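Local structure of dual specificity protein phosphatase 8 (Homo sapiens, 4JMK) at residues 128-131 / 132-136; 12-15 / 16-19; 115-118 / 119-123; 136-139 / 140-143. The protein probably removes phosphate from phosphotyrosine, phosphoserine and phosphothreonine of mitogen-activated protein kinases by means of the dual-specificity phosphatase catalytic domain, the part contained in this chain. The protein carries 1 engineered substitution. All coordinates share one frame; numbering follows the deposited sequence.

Contact 1: 128-131 / 132-136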
loop_
_atom_site.group_PDB
_atom_site.type_symbol
_atom_site.label_atom_id
_atom_site.label_comp_id
_atom_site.label_asym_id
_atom_site.label_seq_id
_atom_site.Cartn_x
_atom_site.Cartn_y
_atom_site.Cartn_z
ATOM N N ASN A 128 13.019 2.494 -1.637
ATOM C CA ASN A 128 14.200 3.272 -1.310
ATOM C C ASN A 128 14.379 3.280 0.209
ATOM O O ASN A 128 13.423 3.054 0.973
ATOM C CB ASN A 128 14.119 4.674 -1.890
ATOM C CG ASN A 128 13.729 5.699 -0.866
ATOM O OD1 ASN A 128 14.557 6.483 -0.406
ATOM N ND2 ASN A 128 12.463 5.705 -0.497
ATOM N N PHE A 129 15.609 3.481 0.643
ATOM C CA PHE A 129 15.944 3.311 2.054
ATOM C C PHE A 129 15.167 4.264 2.955
ATOM O O PHE A 129 14.844 3.928 4.099
ATOM C CB PHE A 129 17.440 3.532 2.256
ATOM C CG PHE A 129 18.296 2.477 1.616
ATOM C CD1 PHE A 129 19.448 2.825 0.923
ATOM C CD2 PHE A 129 17.964 1.136 1.732
ATOM C CE1 PHE A 129 20.249 1.851 0.343
ATOM C CE2 PHE A 129 18.757 0.162 1.155
ATOM C CZ PHE A 129 19.899 0.517 0.457
ATOM N N ASN A 130 14.910 5.465 2.453
ATOM C CA ASN A 130 14.142 6.452 3.203
ATOM C C ASN A 130 12.761 5.894 3.597
ATOM O O ASN A 130 12.334 6.019 4.750
ATOM C CB ASN A 130 14.039 7.747 2.384
ATOM C CG ASN A 130 13.029 8.735 2.948
ATOM O OD1 ASN A 130 13.073 9.077 4.131
ATOM N ND2 ASN A 130 12.111 9.197 2.098
ATOM N N PHE A 131 12.067 5.262 2.652
ATOM C CA PHE A 131 10.758 4.662 2.955
ATOM C C PHE A 131 10.866 3.464 3.882
ATOM O O PHE A 131 10.046 3.291 4.795
ATOM C CB PHE A 131 10.016 4.272 1.664
ATOM C CG PHE A 131 9.643 5.448 0.811
ATOM C CD1 PHE A 131 9.467 5.301 -0.558
ATOM C CD2 PHE A 131 9.483 6.712 1.380
ATOM C CE1 PHE A 131 9.140 6.400 -1.350
ATOM C CE2 PHE A 131 9.147 7.816 0.594
ATOM C CZ PHE A 131 8.976 7.657 -0.772
ATOM N N LEU A 132 11.877 2.629 3.668
ATOM C CA LEU A 132 12.086 1.488 4.559
ATOM C C LEU A 132 12.334 1.931 6.015
ATOM O O LEU A 132 11.829 1.313 6.958
ATOM C CB LEU A 132 13.240 0.607 4.050
ATOM C CG LEU A 132 12.960 -0.240 2.813
ATOM C CD1 LEU A 132 14.206 -1.016 2.414
ATOM C CD2 LEU A 132 11.789 -1.191 3.088
ATOM N N GLY A 133 13.094 3.010 6.195
ATOM C CA GLY A 133 13.318 3.553 7.527
ATOM C C GLY A 133 12.046 4.081 8.178
ATOM O O GLY A 133 11.851 3.933 9.390
ATOM N N GLN A 134 11.176 4.704 7.383
ATOM C CA GLN A 134 9.887 5.164 7.897
ATOM C C GLN A 134 9.019 3.992 8.355
ATOM O O GLN A 134 8.264 4.123 9.315
ATOM C CB GLN A 134 9.186 6.069 6.874
ATOM C CG GLN A 134 9.920 7.399 6.678
ATOM C CD GLN A 134 9.360 8.253 5.550
ATOM O OE1 GLN A 134 8.146 8.428 5.427
ATOM N NE2 GLN A 134 10.250 8.801 4.724
ATOM N N LEU A 135 9.148 2.832 7.707
ATOM C CA LEU A 135 8.532 1.603 8.228
ATOM C C LEU A 135 9.023 1.233 9.625
ATOM O O LEU A 135 8.228 0.840 10.489
ATOM C CB LEU A 135 8.812 0.415 7.301
ATOM C CG LEU A 135 8.137 0.350 5.949
ATOM C CD1 LEU A 135 8.557 -0.940 5.257
ATOM C CD2 LEU A 135 6.627 0.402 6.141
ATOM N N LEU A 136 10.331 1.305 9.846
ATOM C CA LEU A 136 10.870 1.076 11.186
ATOM C C LEU A 136 10.239 2.016 12.207
ATOM O O LEU A 136 9.873 1.581 13.305
ATOM C CB LEU A 136 12.392 1.257 11.231
ATOM C CG LEU A 136 13.293 0.036 11.094
ATOM C CD1 LEU A 136 14.675 0.276 11.722
ATOM C CD2 LEU A 136 12.644 -1.177 11.697
#
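Asn130 and Gln134, one helical turn apart, join their amides through a bond from Gln134 NE2 to Asn130 OD1 of 2.9 Å. The donor amide delivers its N-H within its own plane, whereas the acceptor is approached from above its carbonyl plane, and the two amides are twisted 60° apart. Such an approach misses the lone pairs of OD1, and each amide has further partners in the loop ahead of helix 67-79: Asn130 ND2 bonds to the carbonyls of Asn58 and Glu61, Gln134 NE2 also reaches Glu61 O, and Gln134 OE1 accepts from Leu63 N. With CG anti to its backbone N (chi1 168°), Asn130 leans along the helix towards Gln134.

The first helical turn closes with Leu132 N on Asn128 O at 3.1 Å and Gly133 N on Phe129 O at 2.9 Å. Asn128 is the N-cap: its OD1 takes a weak bond from Asn130 N, while ND2 lies 3.0 Å above the plane of the Phe131 ring, towards the rim. At the edge of that ring, Gln134 NE2 stands 4.0 Å from Phe131 CD2, the amide nearly perpendicular to the ring. Elsewhere on the turn, Leu132 CD1 meets the edge of the Phe129 ring, 4.4 Å from CD2.

Phe131 turns inward against Arg94 and Thr97 of helix 94-107, its side chain about 8 Å from that of Ser88, the engineered residue at the predicted phosphocysteine position. The whole is an asparagine-capped N-terminus of the last helix of the protein tyrosine phosphatase fold, placed beside the phosphate-binding loop.

Contact 2: 12-15 / 16-19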
loop_
_atom_site.group_PDB
_atom_site.type_symbol
_atom_site.label_atom_id
_atom_site.label_comp_id
_atom_site.label_asym_id
_atom_site.label_seq_id
_atom_site.Cartn_x
_atom_site.Cartn_y
_atom_site.Cartn_z
ATOM N N LEU A 12 -0.955 -5.203 -5.510
ATOM C CA LEU A 12 0.132 -4.234 -5.623
ATOM C C LEU A 12 0.572 -4.183 -7.094
ATOM O O LEU A 12 0.823 -5.222 -7.703
ATOM C CB LEU A 12 1.294 -4.676 -4.712
ATOM C CG LEU A 12 2.543 -3.813 -4.578
ATOM C CD1 LEU A 12 2.144 -2.405 -4.175
ATOM C CD2 LEU A 12 3.496 -4.432 -3.546
ATOM N N GLY A 13 0.635 -2.995 -7.682
ATOM C CA GLY A 13 0.939 -2.919 -9.102
ATOM C C GLY A 13 1.496 -1.590 -9.559
ATOM O O GLY A 13 1.861 -0.745 -8.734
ATOM N N SER A 14 1.562 -1.419 -10.884
ATOM C CA SER A 14 2.183 -0.253 -11.515
ATOM C C SER A 14 1.139 0.657 -12.141
ATOM O O SER A 14 -0.042 0.297 -12.226
ATOM C CB SER A 14 3.125 -0.707 -12.626
ATOM O OG SER A 14 2.392 -1.321 -13.679
ATOM N N GLN A 15 1.579 1.825 -12.603
ATOM C CA GLN A 15 0.697 2.701 -13.369
ATOM C C GLN A 15 0.137 1.974 -14.594
ATOM O O GLN A 15 -1.057 2.070 -14.889
ATOM C CB GLN A 15 1.434 3.981 -13.807
ATOM C CG GLN A 15 0.613 4.824 -14.790
ATOM C CD GLN A 15 1.269 6.148 -15.113
ATOM O OE1 GLN A 15 1.561 6.942 -14.219
ATOM N NE2 GLN A 15 1.515 6.389 -16.393
ATOM N N LYS A 16 0.989 1.232 -15.300
ATOM C CA LYS A 16 0.520 0.474 -16.459
ATOM C C LYS A 16 -0.553 -0.548 -16.099
ATOM O O LYS A 16 -1.484 -0.740 -16.871
ATOM C CB LYS A 16 1.675 -0.208 -17.204
ATOM C CG LYS A 16 2.641 0.768 -17.869
ATOM C CD LYS A 16 3.524 0.080 -18.911
ATOM C CE LYS A 16 4.738 0.942 -19.269
ATOM N NZ LYS A 16 5.516 0.388 -20.421
ATOM N N ASP A 17 -0.416 -1.216 -14.951
ATOM C CA ASP A 17 -1.462 -2.118 -14.461
ATOM C C ASP A 17 -2.801 -1.406 -14.248
ATOM O O ASP A 17 -3.836 -1.833 -14.775
ATOM C CB ASP A 17 -1.048 -2.775 -13.135
ATOM C CG ASP A 17 0.101 -3.745 -13.289
ATOM O OD1 ASP A 17 0.236 -4.335 -14.380
ATOM O OD2 ASP A 17 0.861 -3.928 -12.309
ATOM N N VAL A 18 -2.787 -0.327 -13.470
ATOM C CA VAL A 18 -4.029 0.300 -13.015
ATOM C C VAL A 18 -4.786 0.980 -14.165
ATOM O O VAL A 18 -6.001 1.170 -14.092
ATOM C CB VAL A 18 -3.770 1.308 -11.865
ATOM C CG1 VAL A 18 -3.210 2.623 -12.411
ATOM C CG2 VAL A 18 -5.045 1.571 -11.074
ATOM N N LEU A 19 -4.069 1.314 -15.236
ATOM C CA LEU A 19 -4.684 1.977 -16.393
ATOM C C LEU A 19 -5.152 0.980 -17.452
ATOM O O LEU A 19 -5.797 1.356 -18.440
ATOM C CB LEU A 19 -3.717 2.992 -17.014
ATOM C CG LEU A 19 -3.351 4.185 -16.125
ATOM C CD1 LEU A 19 -2.366 5.112 -16.840
ATOM C CD2 LEU A 19 -4.603 4.945 -15.714
#
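Ser14 and Asp17 grip each other twice, side chain to backbone in both directions. Asp17 N donates to Ser14 OG at 3.1 Å, and Ser14 N donates to Asp17 OD2 at 3.0 Å; both bonds are fairly straight. This exchange is a capping box, with Ser14 as the N-cap of the short helix 15-18. The serine torsion explains the first bond: OG sits between the backbone N and the carbonyl carbon (chi1 66°), facing the first turn of the helix. Ser14 N meets OD2 from above the carboxylate plane, 37° out of it. The same OD2 also lies 3.4 Å from Gly13 CA.

Two backbone bonds continue the turn, from Val18 N to Ser14 O at 3.1 Å and from Leu19 N to Gln15 O at the same length, the second more bent.

Non-polar contact is lighter. The methylene CG of Gln15 touches Leu19 CD1 at 3.6 Å, and the two side chains cross at a slant. Further in, Val18 rests on Ile85 and His87 of strand 83-87, and Asp17 on Leu23.

With an alanine in place of Asp17, Ser14 N would probably lose its acceptor, leaving the junction of strand and helix pinned from one side only.

The box satisfies two amides where the chain leaves strand 10-13 and turns into the helix, one of them in the first turn, where the regular i to i-4 partner is not part of the helix. The buried carboxylate is likely to be stabilised by the Ser14 N-H it accepts and by its place at the start of the helix.

Contact 3: 115-118 / 119-123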
loop_
_atom_site.group_PDB
_atom_site.type_symbol
_atom_site.label_atom_id
_atom_site.label_comp_id
_atom_site.label_asym_id
_atom_site.label_seq_id
_atom_site.Cartn_x
_atom_site.Cartn_y
_atom_site.Cartn_z
ATOM N N TYR A 115 8.151 -7.024 5.246
ATOM C CA TYR A 115 8.946 -6.734 4.045
ATOM C C TYR A 115 9.163 -8.027 3.265
ATOM O O TYR A 115 8.955 -8.080 2.047
ATOM C CB TYR A 115 10.281 -6.106 4.472
ATOM C CG TYR A 115 11.258 -5.687 3.388
ATOM C CD1 TYR A 115 10.886 -5.603 2.052
ATOM C CD2 TYR A 115 12.582 -5.383 3.721
ATOM C CE1 TYR A 115 11.810 -5.212 1.074
ATOM C CE2 TYR A 115 13.504 -5.002 2.757
ATOM C CZ TYR A 115 13.110 -4.916 1.441
ATOM O OH TYR A 115 14.033 -4.533 0.486
ATOM N N ARG A 116 9.566 -9.083 3.968
ATOM C CA ARG A 116 9.807 -10.368 3.316
ATOM C C ARG A 116 8.510 -10.950 2.723
ATOM O O ARG A 116 8.532 -11.558 1.646
ATOM C CB ARG A 116 10.441 -11.346 4.318
ATOM C CG ARG A 116 10.958 -12.649 3.723
ATOM C CD ARG A 116 11.520 -13.540 4.832
ATOM N NE ARG A 116 10.526 -13.750 5.883
ATOM C CZ ARG A 116 10.775 -14.305 7.066
ATOM N NH1 ARG A 116 12.000 -14.716 7.367
ATOM N NH2 ARG A 116 9.794 -14.448 7.948
ATOM N N PHE A 117 7.385 -10.764 3.419
ATOM C CA PHE A 117 6.089 -11.262 2.934
ATOM C C PHE A 117 5.745 -10.650 1.569
ATOM O O PHE A 117 5.332 -11.355 0.633
ATOM C CB PHE A 117 4.982 -10.958 3.953
ATOM C CG PHE A 117 3.629 -11.539 3.596
ATOM C CD1 PHE A 117 3.166 -12.696 4.220
ATOM C CD2 PHE A 117 2.811 -10.917 2.669
ATOM C CE1 PHE A 117 1.916 -13.220 3.909
ATOM C CE2 PHE A 117 1.554 -11.430 2.348
ATOM C CZ PHE A 117 1.107 -12.583 2.957
ATOM N N VAL A 118 5.913 -9.337 1.450
ATOM C CA VAL A 118 5.580 -8.674 0.199
ATOM C C VAL A 118 6.627 -8.984 -0.855
ATOM O O VAL A 118 6.302 -9.234 -2.024
ATOM C CB VAL A 118 5.443 -7.169 0.393
ATOM C CG1 VAL A 118 5.129 -6.478 -0.953
ATOM C CG2 VAL A 118 4.337 -6.899 1.413
ATOM N N LYS A 119 7.884 -8.988 -0.428
ATOM C CA LYS A 119 9.010 -9.253 -1.330
ATOM C C LYS A 119 8.925 -10.651 -1.955
ATOM O O LYS A 119 9.227 -10.833 -3.138
ATOM C CB LYS A 119 10.322 -9.083 -0.558
ATOM C CG LYS A 119 11.579 -9.427 -1.333
ATOM C CD LYS A 119 11.994 -8.295 -2.243
ATOM C CE LYS A 119 13.394 -8.530 -2.819
ATOM N NZ LYS A 119 13.652 -7.547 -3.893
ATOM N N ASP A 120 8.516 -11.641 -1.162
ATOM C CA ASP A 120 8.325 -12.998 -1.679
ATOM C C ASP A 120 7.298 -13.069 -2.809
ATOM O O ASP A 120 7.436 -13.874 -3.721
ATOM C CB ASP A 120 7.884 -13.954 -0.564
ATOM C CG ASP A 120 9.002 -14.309 0.381
ATOM O OD1 ASP A 120 8.693 -14.782 1.496
ATOM O OD2 ASP A 120 10.188 -14.108 0.029
ATOM N N ARG A 121 6.264 -12.235 -2.737
ATOM C CA ARG A 121 5.164 -12.300 -3.697
ATOM C C ARG A 121 5.392 -11.375 -4.893
ATOM O O ARG A 121 4.927 -11.645 -5.999
ATOM C CB ARG A 121 3.827 -12.009 -2.991
ATOM C CG ARG A 121 3.385 -13.161 -2.063
ATOM C CD ARG A 121 2.515 -12.712 -0.895
ATOM N NE ARG A 121 2.127 -13.864 -0.075
ATOM C CZ ARG A 121 2.864 -14.382 0.904
ATOM N NH1 ARG A 121 4.047 -13.861 1.215
ATOM N NH2 ARG A 121 2.426 -15.438 1.579
ATOM N N ARG A 122 6.127 -10.293 -4.670
ATOM C CA ARG A 122 6.496 -9.371 -5.743
ATOM C C ARG A 122 8.000 -9.090 -5.651
ATOM O O ARG A 122 8.418 -8.065 -5.110
ATOM C CB ARG A 122 5.670 -8.078 -5.626
ATOM C CG ARG A 122 5.822 -7.103 -6.791
ATOM C CD ARG A 122 4.806 -5.956 -6.692
ATOM N NE ARG A 122 5.023 -4.936 -7.719
ATOM C CZ ARG A 122 4.486 -4.972 -8.936
ATOM N NH1 ARG A 122 3.703 -5.980 -9.291
ATOM N NH2 ARG A 122 4.737 -4.002 -9.804
ATOM N N PRO A 123 8.826 -10.014 -6.174
ATOM C CA PRO A 123 10.286 -9.962 -6.013
ATOM C C PRO A 123 10.921 -8.690 -6.556
ATOM O O PRO A 123 12.017 -8.323 -6.126
ATOM C CB PRO A 123 10.774 -11.165 -6.829
ATOM C CG PRO A 123 9.632 -12.124 -6.807
ATOM C CD PRO A 123 8.386 -11.264 -6.821
HETATM O O HOH W 1 14.344 -5.504 -2.196
#
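Phe117 and Arg121 form a cation-pi stack four residues apart in the closing turn of helix 111-121, part of the helical layer that flanks the sheet of the phosphatase fold. The guanidinium lies almost flat on one ring face, planes 5° apart, with Arg121 CZ 3.2 Å from Phe117 CZ. The first torsion of Phe117 (chi1 -175°) sets CG across from the backbone N and swings the ring along the helix, while Arg121 runs extended from CG to NE and then turns its guanidinium over the ring (chi4 85°). In that pose NH1 also donates, nearly in the guanidinium plane, to Phe117 O at 2.9 Å, a second hold that fixes the group's rotation. An alanine at Phe117 has no ring to lie under the guanidinium, which would probably be freer to turn about its remaining bond to the backbone carbonyl.

The Phe117 ring also packs on Ile6 and Leu7 of strand 4-7 and on Ile103. Arg122 ends the helix through its N on Val118 O, 2.9 Å, its guanidinium held by Thr4 and Gly91.

Lys119 curls back, bringing NZ to Pro123 O at 2.9 Å and also to Ile125 O. NZ donates to a water at 2.7 Å, which in turn lies 2.9 Å from Tyr115 OH.

Contact 4: 136-139 / 140-143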
loop_
_atom_site.group_PDB
_atom_site.type_symbol
_atom_site.label_atom_id
_atom_site.label_comp_id
_atom_site.label_asym_id
_atom_site.label_seq_id
_atom_site.Cartn_x
_atom_site.Cartn_y
_atom_site.Cartn_z
ATOM N N LEU A 136 10.331 1.305 9.846
ATOM C CA LEU A 136 10.870 1.076 11.186
ATOM C C LEU A 136 10.239 2.016 12.207
ATOM O O LEU A 136 9.873 1.581 13.305
ATOM C CB LEU A 136 12.392 1.257 11.231
ATOM C CG LEU A 136 13.293 0.036 11.094
ATOM C CD1 LEU A 136 14.675 0.276 11.722
ATOM C CD2 LEU A 136 12.644 -1.177 11.697
ATOM N N GLU A 137 10.144 3.301 11.868
ATOM C CA GLU A 137 9.592 4.294 12.802
ATOM C C GLU A 137 8.109 4.053 13.016
ATOM O O GLU A 137 7.596 4.267 14.110
ATOM C CB GLU A 137 9.798 5.727 12.299
ATOM C CG GLU A 137 10.965 6.472 12.929
ATOM C CD GLU A 137 10.967 6.399 14.438
ATOM O OE1 GLU A 137 11.749 5.603 14.979
ATOM O OE2 GLU A 137 10.195 7.132 15.093
ATOM N N TYR A 138 7.426 3.615 11.964
ATOM C CA TYR A 138 6.002 3.305 12.069
ATOM C C TYR A 138 5.807 2.143 13.035
ATOM O O TYR A 138 4.935 2.187 13.912
ATOM C CB TYR A 138 5.430 2.987 10.683
ATOM C CG TYR A 138 3.932 2.735 10.661
ATOM C CD1 TYR A 138 3.039 3.711 11.092
ATOM C CD2 TYR A 138 3.414 1.525 10.194
ATOM C CE1 TYR A 138 1.661 3.484 11.072
ATOM C CE2 TYR A 138 2.037 1.288 10.172
ATOM C CZ TYR A 138 1.176 2.277 10.613
ATOM O OH TYR A 138 -0.187 2.068 10.589
ATOM N N GLU A 139 6.643 1.113 12.906
ATOM C CA GLU A 139 6.543 -0.037 13.797
ATOM C C GLU A 139 6.779 0.386 15.238
ATOM O O GLU A 139 6.106 -0.088 16.166
ATOM C CB GLU A 139 7.574 -1.099 13.420
ATOM C CG GLU A 139 7.530 -2.343 14.290
ATOM C CD GLU A 139 6.117 -2.821 14.599
ATOM O OE1 GLU A 139 5.245 -2.826 13.697
ATOM O OE2 GLU A 139 5.882 -3.195 15.765
ATOM N N ARG A 140 7.744 1.277 15.424
ATOM C CA ARG A 140 8.100 1.691 16.769
ATOM C C ARG A 140 6.899 2.364 17.411
ATOM O O ARG A 140 6.604 2.138 18.585
ATOM C CB ARG A 140 9.307 2.630 16.740
ATOM C CG ARG A 140 9.956 2.780 18.102
ATOM C CD ARG A 140 11.243 3.551 17.998
ATOM N NE ARG A 140 10.998 4.950 17.685
ATOM C CZ ARG A 140 10.704 5.874 18.595
ATOM N NH1 ARG A 140 10.603 5.547 19.882
ATOM N NH2 ARG A 140 10.514 7.128 18.218
ATOM N N SER A 141 6.184 3.159 16.620
ATOM C CA SER A 141 5.025 3.900 17.107
ATOM C C SER A 141 3.816 3.004 17.403
ATOM O O SER A 141 3.058 3.261 18.342
ATOM C CB SER A 141 4.658 5.023 16.126
ATOM O OG SER A 141 3.744 4.589 15.131
ATOM N N LEU A 142 3.634 1.956 16.604
ATOM C CA LEU A 142 2.573 0.986 16.859
ATOM C C LEU A 142 2.839 0.281 18.184
ATOM O O LEU A 142 1.915 0.023 18.968
ATOM C CB LEU A 142 2.482 -0.035 15.716
ATOM C CG LEU A 142 1.985 0.416 14.332
ATOM C CD1 LEU A 142 2.162 -0.712 13.341
ATOM C CD2 LEU A 142 0.526 0.873 14.366
ATOM N N LYS A 143 4.107 -0.025 18.448
ATOM C CA LYS A 143 4.447 -0.730 19.685
ATOM C C LYS A 143 4.177 0.122 20.928
ATOM O O LYS A 143 3.813 -0.403 21.978
ATOM C CB LYS A 143 5.888 -1.248 19.650
ATOM C CG LYS A 143 6.036 -2.509 18.811
ATOM C CD LYS A 143 7.132 -3.420 19.351
ATOM C CE LYS A 143 8.342 -3.443 18.425
ATOM N NZ LYS A 143 9.626 -3.293 19.172
#
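Arg140 folds back over the preceding turn of the helix to meet Glu137. Its CB rests 3.5 Å from Glu137 O; CD comes 3.7 Å from Glu137 OE1, and the chain then bends at chi3 (70°) to turn the guanidinium side-on to the carboxylate. There NE donates to Glu137 OE1 at 2.9 Å and NH2 to Glu137 OE2 at 3.1 Å, the second on the syn lone pair. Each carboxylate oxygen thus has its own nitrogen in this salt bridge, although the two planes remain 35° apart.

The pair sits mid-way along helix 129-148, the C-terminal helix of the phosphatase fold, whose other side packs on helices 67-79 and 94-107. On that inner side Leu142 lies over one face of the Tyr138 ring, an off-centre CH-pi contact with Leu142 CD1 3.7 Å from Tyr138 CE2. The ring is wedged against Ala101 and Ile71, and its OH is bonded to Asp68. Tyr138 O takes two bonds, the usual helical one from Leu142 N and another from Ser141 OG at 2.9 Å. Glu139, bent at chi2, brings OE2 to 3.1 Å from Lys143 CG, crossing the lysine side chain obliquely, with the ammonium not in contact.

Overall arrangement
Contacts 1 and 4 are successive parts of helix 129-148, sharing Leu136, yet their settings differ: contact 1 is partly buried near the phosphatase site and uses neutral amides tied to a loop, whereas contact 4 is a surface contact with a salt bridge. Contacts 2 and 3 are also partly buried and come together where Leu12 packs against Val118 and Arg122. Contact 2 and contact 1 each begin a helix with a polar cap; contact 3 ends one, with a stacked arginine. Contact 3 also touches contact 1, through Tyr115 and Leu132, while contacts 2 and 4 lie about 29 Å apart between centres, on opposite sides of the chain's centre.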